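Local structure of protein adenylyltransferase (Bartonella henselae str. Houston-1, 5NH2) at residues P94-T99 against P152-N157; S146-H151 against R159-F164. The protein transfers AMP from ATP onto tyrosine or threonine residues of host target proteins through its Fic domain, as part of bacterial virulence. One frame throughout, in Å; residues are numbered along the deposited sequence.

Contact 1 of 2, residues P94-T99 against P152-N157. With MG (magnesium ion), chain C.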
ATOM      1  N   PRO A  94      -4.605  23.778   3.549  1.00 33.99           N
ATOM      2  CA  PRO A  94      -4.434  23.510   5.007  1.00 35.97           C
ATOM      3  C   PRO A  94      -5.539  22.645   5.625  1.00 36.05           C
ATOM      4  O   PRO A  94      -5.284  21.901   6.582  1.00 37.18           O
ATOM      5  CB  PRO A  94      -4.423  24.933   5.627  1.00 35.60           C
ATOM      6  CG  PRO A  94      -5.303  25.760   4.699  1.00 37.16           C
ATOM      7  CD  PRO A  94      -4.837  25.207   3.286  1.00 37.31           C
ATOM      8  N   GLU A  95      -6.745  22.668   5.083  1.00 29.88           N
ATOM      9  CA  GLU A  95      -7.798  21.789   5.571  1.00 33.98           C
ATOM     10  C   GLU A  95      -8.349  21.029   4.373  1.00 42.99           C
ATOM     11  O   GLU A  95      -8.793  21.640   3.390  1.00 42.52           O
ATOM     12  CB  GLU A  95      -8.918  22.579   6.310  1.00 32.23           C
ATOM     13  CG  GLU A  95     -10.015  21.671   6.865  1.00 33.73           C
ATOM     14  CD  GLU A  95     -11.222  22.373   7.473  1.00 50.66           C
ATOM     15  OE1 GLU A  95     -12.317  21.731   7.609  1.00 52.72           O
ATOM     16  OE2 GLU A  95     -11.083  23.554   7.853  1.00 51.64           O
ATOM     17  N   MET A  96      -8.293  19.707   4.425  1.00 42.53           N
ATOM     18  CA  MET A  96      -8.837  18.882   3.342  1.00 37.37           C
ATOM     19  C   MET A  96     -10.006  18.094   3.922  1.00 41.63           C
ATOM     20  O   MET A  96      -9.806  17.086   4.609  1.00 38.31           O
ATOM     21  CB  MET A  96      -7.758  17.964   2.763  1.00 36.71           C
ATOM     22  CG  MET A  96      -8.264  16.694   2.052  1.00 38.23           C
ATOM     23  SD  MET A  96      -6.942  15.894   1.041  1.00 46.90           S
ATOM     24  CE  MET A  96      -5.782  17.248   0.973  1.00 38.81           C
ATOM     25  N   LYS A  97     -11.225  18.514   3.584  1.00 45.11           N
ATOM     26  CA  LYS A  97     -12.401  17.939   4.209  1.00 50.41           C
ATOM     27  C   LYS A  97     -12.688  16.599   3.569  1.00 48.74           C
ATOM     28  O   LYS A  97     -12.390  16.377   2.394  1.00 58.22           O
ATOM     29  CB  LYS A  97     -13.603  18.871   4.067  1.00 60.18           C
ATOM     30  CG  LYS A  97     -13.472  20.210   4.797  1.00 63.27           C
ATOM     31  CD  LYS A  97     -14.458  21.247   4.223  1.00 62.11           C
ATOM     32  CE  LYS A  97     -15.254  21.965   5.303  1.00 62.28           C
ATOM     33  NZ  LYS A  97     -16.376  22.776   4.732  1.00 63.19           N
ATOM     34  N   ARG A  98     -13.228  15.689   4.362  1.00 42.45           N
ATOM     35  CA  ARG A  98     -13.609  14.368   3.916  1.00 46.98           C
ATOM     36  C   ARG A  98     -15.127  14.287   3.794  1.00 56.64           C
ATOM     37  O   ARG A  98     -15.851  14.798   4.656  1.00 67.80           O
ATOM     38  CB  ARG A  98     -13.103  13.321   4.901  1.00 52.78           C
ATOM     39  CG  ARG A  98     -11.810  13.703   5.624  1.00 47.42           C
ATOM     40  CD  ARG A  98     -11.231  12.447   6.326  1.00 55.78           C
ATOM     41  NE  ARG A  98     -11.154  11.262   5.450  1.00 63.82           N
ATOM     42  CZ  ARG A  98     -10.857  10.014   5.849  1.00 64.16           C
ATOM     43  NH1 ARG A  98     -10.602   9.721   7.131  1.00 61.83           N
ATOM     44  NH2 ARG A  98     -10.801   9.040   4.946  1.00 63.56           N
ATOM     45  N   THR A  99     -15.613  13.658   2.715  1.00 52.05           N
ATOM     46  CA  THR A  99     -17.046  13.394   2.568  1.00 48.38           C
ATOM     47  C   THR A  99     -17.389  12.183   3.425  1.00 49.14           C
ATOM     48  O   THR A  99     -16.848  11.095   3.200  1.00 56.73           O
ATOM     49  CB  THR A  99     -17.421  13.143   1.099  1.00 50.03           C
ATOM     50  OG1 THR A  99     -17.398  14.372   0.372  1.00 51.96           O
ATOM     51  CG2 THR A  99     -18.799  12.568   0.965  1.00 50.39           C
ATOM     52  N   PRO A 152      -0.310  14.511   4.639  1.00 27.88           N
ATOM     53  CA  PRO A 152       0.223  15.857   4.396  1.00 26.62           C
ATOM     54  C   PRO A 152       0.244  16.300   2.944  1.00 34.87           C
ATOM     55  O   PRO A 152       0.618  17.466   2.724  1.00 29.94           O
ATOM     56  CB  PRO A 152       1.665  15.794   4.959  1.00 30.12           C
ATOM     57  CG  PRO A 152       2.093  14.358   4.750  1.00 24.57           C
ATOM     58  CD  PRO A 152       0.761  13.515   4.912  1.00 23.88           C
ATOM     59  N   PHE A 153       0.004  15.421   1.950  1.00 27.71           N
ATOM     60  CA  PHE A 153       0.070  15.826   0.544  1.00 33.46           C
ATOM     61  C   PHE A 153      -1.321  16.101  -0.020  1.00 32.12           C
ATOM     62  O   PHE A 153      -2.329  15.611   0.488  1.00 35.11           O
ATOM     63  CB  PHE A 153       0.788  14.791  -0.350  1.00 32.27           C
ATOM     64  CG  PHE A 153       2.199  14.515   0.079  1.00 34.52           C
ATOM     65  CD1 PHE A 153       3.224  15.354  -0.314  1.00 31.82           C
ATOM     66  CD2 PHE A 153       2.487  13.438   0.920  1.00 24.40           C
ATOM     67  CE1 PHE A 153       4.525  15.130   0.099  1.00 30.94           C
ATOM     68  CE2 PHE A 153       3.791  13.207   1.356  1.00 37.06           C
ATOM     69  CZ  PHE A 153       4.820  14.045   0.949  1.00 35.76           C
ATOM     70  N   ARG A 154      -1.360  16.967  -1.040  1.00 33.12           N
ATOM     71  CA  ARG A 154      -2.599  17.235  -1.762  1.00 35.88           C
ATOM     72  C   ARG A 154      -3.186  15.970  -2.388  1.00 40.67           C
ATOM     73  O   ARG A 154      -4.415  15.791  -2.391  1.00 37.69           O
ATOM     74  CB  ARG A 154      -2.354  18.304  -2.830  1.00 34.90           C
ATOM     75  CG  ARG A 154      -3.540  18.508  -3.722  1.00 30.38           C
ATOM     76  CD  ARG A 154      -4.751  18.897  -2.904  1.00 39.77           C
ATOM     77  NE  ARG A 154      -5.913  19.215  -3.730  1.00 36.53           N
ATOM     78  CZ  ARG A 154      -6.836  18.325  -4.083  1.00 43.36           C
ATOM     79  NH1 ARG A 154      -6.723  17.061  -3.694  1.00 37.67           N
ATOM     80  NH2 ARG A 154      -7.876  18.695  -4.826  1.00 48.42           N
ATOM     81  N   GLU A 155      -2.332  15.104  -2.961  1.00 37.55           N
ATOM     82  CA  GLU A 155      -2.727  13.808  -3.512  1.00 26.71           C
ATOM     83  C   GLU A 155      -1.510  12.857  -3.518  1.00 34.56           C
ATOM     84  O   GLU A 155      -0.355  13.304  -3.510  1.00 30.62           O
ATOM     85  CB  GLU A 155      -3.319  13.994  -4.914  1.00 36.67           C
ATOM     86  CG  GLU A 155      -3.745  12.707  -5.629  1.00 54.48           C
ATOM     87  CD  GLU A 155      -5.127  12.213  -5.233  1.00 63.27           C
ATOM     88  OE1 GLU A 155      -6.092  13.007  -5.340  1.00 54.88           O
ATOM     89  OE2 GLU A 155      -5.237  11.026  -4.826  1.00 73.95           O
ATOM     90  N   GLY A 156      -1.786  11.533  -3.516  1.00 25.41           N
ATOM     91  CA  GLY A 156      -0.757  10.518  -3.416  1.00 24.85           C
ATOM     92  C   GLY A 156      -0.269  10.156  -2.004  1.00 35.14           C
ATOM     93  O   GLY A 156       0.873   9.668  -1.854  1.00 36.81           O
ATOM     94  N   ASN A 157      -1.101  10.340  -0.970  1.00 26.01           N
ATOM     95  CA  ASN A 157      -0.658  10.088   0.412  1.00 30.25           C
ATOM     96  C   ASN A 157      -0.493   8.596   0.713  1.00 25.62           C
ATOM     97  O   ASN A 157       0.528   8.165   1.283  1.00 30.54           O
ATOM     98  CB  ASN A 157      -1.639  10.735   1.393  1.00 31.17           C
ATOM     99  CG  ASN A 157      -1.625  12.252   1.286  1.00 35.47           C
ATOM    100  OD1 ASN A 157      -0.727  12.898   1.838  1.00 36.53           O
ATOM    101  ND2 ASN A 157      -2.579  12.824   0.514  1.00 35.59           N
TER
HETATM  102 MG    MG C 500      -4.150   8.960  -4.157  1.00 62.18          MG
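The Fic motif loop, here 152-157, meets the segment that follows the flap hairpin through a single side chain, Met-96, whose methyl end rests on the loop backbone. Extended through chi1 (157°) and chi2, the Met-96 chain reaches across before bending at chi3, which turns CE onto two successive carbonyls: CE lies 3.9 Å from Phe-153 O and equally far from Arg-154 O. The aliphatic part of Arg-154 passes beside the same methyl, Met-96 CE to Arg-154 CD 4.3 Å. With the loop the methyl makes only packing contacts.

Asn-157 fixes the first of these carbonyls, that of Phe-153. Its carboxamide reaches back to Phe-153 and binds it twice: Phe-153 N donates to a lone pair of Asn-157 OD1 at 2.6 Å, while Asn-157 ND2 gives to Phe-153 O at 2.8 Å, coming in from above that carbonyl plane. The paired bonds tie the two ends of the loop 153-157 together, with Gly-156 at the N-cap position of helix 157-171. Glu-155 OE2 binds the magnesium ion at 2.4 Å. Glu-155, Gly-156 and Asn-157 belong to the ATP site, and Arg-98 and Thr-99 probably do too.

The loop links helix 133-150 to helix 157-171. Phe-153 stacks on His-64 and packs on helix 57-68, and His-64 also hydrogen-bonds Glu-155 O.

Contact 2 of 2, residues S146-H151 against R159-F164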
ATOM      1  N   SER A 146      -0.184   7.846  12.894  1.00 29.91           N
ATOM      2  CA  SER A 146      -0.010   9.300  12.887  1.00 36.83           C
ATOM      3  C   SER A 146       0.105   9.861  11.455  1.00 38.89           C
ATOM      4  O   SER A 146      -0.559  10.851  11.102  1.00 31.93           O
ATOM      5  CB  SER A 146       1.212   9.692  13.714  1.00 33.05           C
ATOM      6  OG  SER A 146       1.597  11.000  13.357  1.00 42.29           O
ATOM      7  N   LEU A 147       0.953   9.249  10.616  1.00 34.38           N
ATOM      8  CA  LEU A 147       1.029   9.702   9.221  1.00 34.61           C
ATOM      9  C   LEU A 147      -0.305   9.548   8.500  1.00 35.48           C
ATOM     10  O   LEU A 147      -0.598  10.321   7.581  1.00 25.14           O
ATOM     11  CB  LEU A 147       2.099   8.927   8.448  1.00 37.56           C
ATOM     12  CG  LEU A 147       2.543   9.497   7.106  1.00 40.81           C
ATOM     13  CD1 LEU A 147       3.062  10.920   7.321  1.00 39.56           C
ATOM     14  CD2 LEU A 147       3.630   8.620   6.501  1.00 40.80           C
ATOM     15  N   ASN A 148      -1.111   8.542   8.881  1.00 29.29           N
ATOM     16  CA  ASN A 148      -2.439   8.406   8.280  1.00 37.57           C
ATOM     17  C   ASN A 148      -3.276   9.640   8.547  1.00 32.40           C
ATOM     18  O   ASN A 148      -3.972  10.130   7.650  1.00 34.34           O
ATOM     19  CB  ASN A 148      -3.179   7.187   8.829  1.00 38.38           C
ATOM     20  CG  ASN A 148      -3.532   6.211   7.766  1.00 55.66           C
ATOM     21  OD1 ASN A 148      -2.799   6.062   6.791  1.00 61.12           O
ATOM     22  ND2 ASN A 148      -4.656   5.526   7.933  1.00 65.06           N
ATOM     23  N   GLN A 149      -3.249  10.122   9.803  1.00 30.89           N
ATOM     24  CA  GLN A 149      -4.041  11.281  10.187  1.00 35.22           C
ATOM     25  C   GLN A 149      -3.485  12.565   9.575  1.00 40.49           C
ATOM     26  O   GLN A 149      -4.257  13.473   9.229  1.00 45.31           O
ATOM     27  CB  GLN A 149      -4.105  11.382  11.716  1.00 30.86           C
ATOM     28  CG  GLN A 149      -5.132  12.391  12.235  1.00 39.50           C
ATOM     29  CD  GLN A 149      -4.495  13.747  12.571  1.00 55.71           C
ATOM     30  OE1 GLN A 149      -3.262  13.864  12.624  1.00 54.17           O
ATOM     31  NE2 GLN A 149      -5.336  14.773  12.807  1.00 55.62           N
ATOM     32  N   LEU A 150      -2.165  12.647   9.408  1.00 35.57           N
ATOM     33  CA  LEU A 150      -1.567  13.894   8.967  1.00 28.71           C
ATOM     34  C   LEU A 150      -1.848  14.122   7.483  1.00 27.11           C
ATOM     35  O   LEU A 150      -2.337  15.195   7.097  1.00 30.29           O
ATOM     36  CB  LEU A 150      -0.072  13.895   9.294  1.00 29.82           C
ATOM     37  CG  LEU A 150       0.502  13.891  10.741  1.00 35.25           C
ATOM     38  CD1 LEU A 150       2.060  13.768  10.671  1.00 26.04           C
ATOM     39  CD2 LEU A 150       0.074  15.102  11.665  1.00 27.63           C
ATOM     40  N   HIS A 151      -1.630  13.087   6.643  1.00 37.57           N
ATOM     41  CA  HIS A 151      -2.133  13.033   5.265  1.00 29.63           C
ATOM     42  C   HIS A 151      -1.619  14.289   4.574  1.00 34.36           C
ATOM     43  O   HIS A 151      -2.400  15.137   4.124  1.00 41.16           O
ATOM     44  CB  HIS A 151      -3.674  12.941   5.301  1.00 33.04           C
ATOM     45  CG  HIS A 151      -4.319  12.629   3.990  1.00 34.42           C
ATOM     46  ND1 HIS A 151      -4.470  11.340   3.517  1.00 33.55           N
ATOM     47  CD2 HIS A 151      -4.897  13.441   3.066  1.00 39.03           C
ATOM     48  CE1 HIS A 151      -5.089  11.375   2.343  1.00 34.60           C
ATOM     49  NE2 HIS A 151      -5.338  12.640   2.035  1.00 31.00           N
ATOM     50  N   ARG A 159       0.139   6.092  -1.341  1.00 26.05           N
ATOM     51  CA  ARG A 159       1.210   5.440  -2.103  1.00 30.31           C
ATOM     52  C   ARG A 159       2.584   5.812  -1.556  1.00 33.32           C
ATOM     53  O   ARG A 159       3.458   4.938  -1.390  1.00 28.64           O
ATOM     54  CB  ARG A 159       1.086   5.792  -3.584  1.00 25.00           C
ATOM     55  CG  ARG A 159       0.020   4.962  -4.275  1.00 35.82           C
ATOM     56  CD  ARG A 159      -0.249   5.411  -5.725  1.00 38.06           C
ATOM     57  NE  ARG A 159      -1.185   6.515  -5.768  1.00 37.39           N
ATOM     58  CZ  ARG A 159      -1.503   7.207  -6.854  1.00 42.07           C
ATOM     59  NH1 ARG A 159      -0.948   6.944  -8.055  1.00 48.58           N
ATOM     60  NH2 ARG A 159      -2.384   8.177  -6.723  1.00 36.81           N
ATOM     61  N   THR A 160       2.753   7.097  -1.188  1.00 32.30           N
ATOM     62  CA  THR A 160       4.002   7.576  -0.599  1.00 32.16           C
ATOM     63  C   THR A 160       4.258   6.969   0.784  1.00 33.56           C
ATOM     64  O   THR A 160       5.375   6.508   1.093  1.00 28.10           O
ATOM     65  CB  THR A 160       3.937   9.087  -0.508  1.00 27.55           C
ATOM     66  OG1 THR A 160       3.756   9.608  -1.829  1.00 30.65           O
ATOM     67  CG2 THR A 160       5.188   9.618   0.119  1.00 23.90           C
ATOM     68  N   GLN A 161       3.230   6.973   1.631  1.00 32.76           N
ATOM     69  CA  GLN A 161       3.345   6.390   2.969  1.00 39.19           C
ATOM     70  C   GLN A 161       3.688   4.896   2.912  1.00 35.83           C
ATOM     71  O   GLN A 161       4.558   4.409   3.663  1.00 30.96           O
ATOM     72  CB  GLN A 161       2.031   6.609   3.727  1.00 40.16           C
ATOM     73  CG  GLN A 161       1.904   5.799   4.977  1.00 43.50           C
ATOM     74  CD  GLN A 161       0.502   5.872   5.567  1.00 53.17           C
ATOM     75  OE1 GLN A 161      -0.499   5.979   4.836  1.00 56.69           O
ATOM     76  NE2 GLN A 161       0.419   5.797   6.888  1.00 46.88           N
ATOM     77  N   ARG A 162       3.001   4.139   2.040  1.00 22.80           N
ATOM     78  CA  ARG A 162       3.281   2.700   1.972  1.00 34.19           C
ATOM     79  C   ARG A 162       4.739   2.461   1.586  1.00 38.62           C
ATOM     80  O   ARG A 162       5.465   1.725   2.281  1.00 27.29           O
ATOM     81  CB  ARG A 162       2.324   1.994   0.994  1.00 30.87           C
ATOM     82  CG  ARG A 162       0.926   1.768   1.600  1.00 27.96           C
ATOM     83  CD  ARG A 162      -0.039   0.984   0.668  1.00 27.76           C
ATOM     84  NE  ARG A 162      -0.517   1.661  -0.572  1.00 32.43           N
ATOM     85  CZ  ARG A 162      -1.562   2.475  -0.592  1.00 25.84           C
ATOM     86  NH1 ARG A 162      -2.139   2.732   0.556  1.00 21.31           N
ATOM     87  NH2 ARG A 162      -2.010   3.025  -1.701  1.00 22.36           N
ATOM     88  N   LEU A 163       5.210   3.148   0.523  1.00 35.76           N
ATOM     89  CA  LEU A 163       6.608   2.978   0.135  1.00 29.62           C
ATOM     90  C   LEU A 163       7.562   3.386   1.269  1.00 29.95           C
ATOM     91  O   LEU A 163       8.610   2.753   1.471  1.00 31.03           O
ATOM     92  CB  LEU A 163       6.905   3.771  -1.136  1.00 32.92           C
ATOM     93  CG  LEU A 163       7.643   2.971  -2.222  1.00 42.93           C
ATOM     94  CD1 LEU A 163       7.812   3.817  -3.474  1.00 32.84           C
ATOM     95  CD2 LEU A 163       8.998   2.395  -1.745  1.00 41.17           C
ATOM     96  N   PHE A 164       7.217   4.440   2.010  1.00 31.69           N
ATOM     97  CA  PHE A 164       8.063   4.861   3.129  1.00 37.25           C
ATOM     98  C   PHE A 164       8.164   3.745   4.159  1.00 35.79           C
ATOM     99  O   PHE A 164       9.260   3.437   4.654  1.00 36.66           O
ATOM    100  CB  PHE A 164       7.506   6.160   3.740  1.00 34.05           C
ATOM    101  CG  PHE A 164       8.308   6.747   4.922  1.00 35.68           C
ATOM    102  CD1 PHE A 164       8.093   6.305   6.228  1.00 30.52           C
ATOM    103  CD2 PHE A 164       9.191   7.810   4.731  1.00 33.44           C
ATOM    104  CE1 PHE A 164       8.795   6.876   7.322  1.00 37.89           C
ATOM    105  CE2 PHE A 164       9.867   8.386   5.824  1.00 37.29           C
ATOM    106  CZ  PHE A 164       9.666   7.925   7.112  1.00 26.40           C
TER
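Leu-147 and Gln-161 form a buried helix-to-helix contact, its centre about 8 Å from the centre of the chain, where the last turn of helix 133-150 lies beside an early turn of helix 157-171. Their side chains slide past one another in opposite directions. Leu-147 lays its CD2 branch along the start of the glutamine, 3.6 Å from Gln-161 CG and 3.8 Å from Gln-161 CB. With CG anti to the backbone N (chi1 167°) and the rest of the chain extended, Gln-161 spans the gap and delivers its amide to Asn-148.

The Fic motif starts at His-151, just past helix 133-150, and runs on into helix 157-171, which carries its Arg-159 and Arg-162. His-151 leaves helical geometry with a positive phi, although its N still bonds Leu-147 O at 3.1 Å.

At the amide pair the side chains of Asn-148 and Gln-161 cross at about a right angle, their amide planes 50° apart. Gln-161 NE2 donates to Asn-148 OD1 at 3.2 Å; the acceptor lies in the plane of the glutamine amide, but the donor stands 35° out of the asparagine's carbonyl plane, so it misses the lone pair. As modelled, Asn-148 OD1 is also 3.0 Å from Gln-161 OE1, two acceptors unusually close, which makes the placing of O and N in these amides, and with it the hydrogen bond, somewhat doubtful.

Arg-159 is part of the ATP site and Arg-162 probably is. The antitoxin-like chain engages Arg-162 directly: Glu-35 of that chain forms a salt bridge with NH2, and its Thr-31 hydrogen-bonds NE.

In the fold
Contacts 1 and 2 lie within the same Fic domain, their centres 11 Å apart. Along the chain their segments alternate: 94-99, in the loop between strand 90-91 and helix 109-124, comes first, then 146-151, then 152-157 directly behind it, and finally 159-164. Contact 2 thus joins the two helices whose connecting loop contact 1 touches. His-151 bridges the two: its NE2 packs 3.2 Å from Asn-157 ND2 and 3.8 Å from Met-96 SD. Phe-153 also packs against Thr-160. The paired helices and their metal-bearing loop contribute much of the nucleotide site, to which the loop 94-99 probably adds Arg-98 and Thr-99; the antitoxin homologue approaches at Arg-159 and Arg-162, consistent with a blocking role.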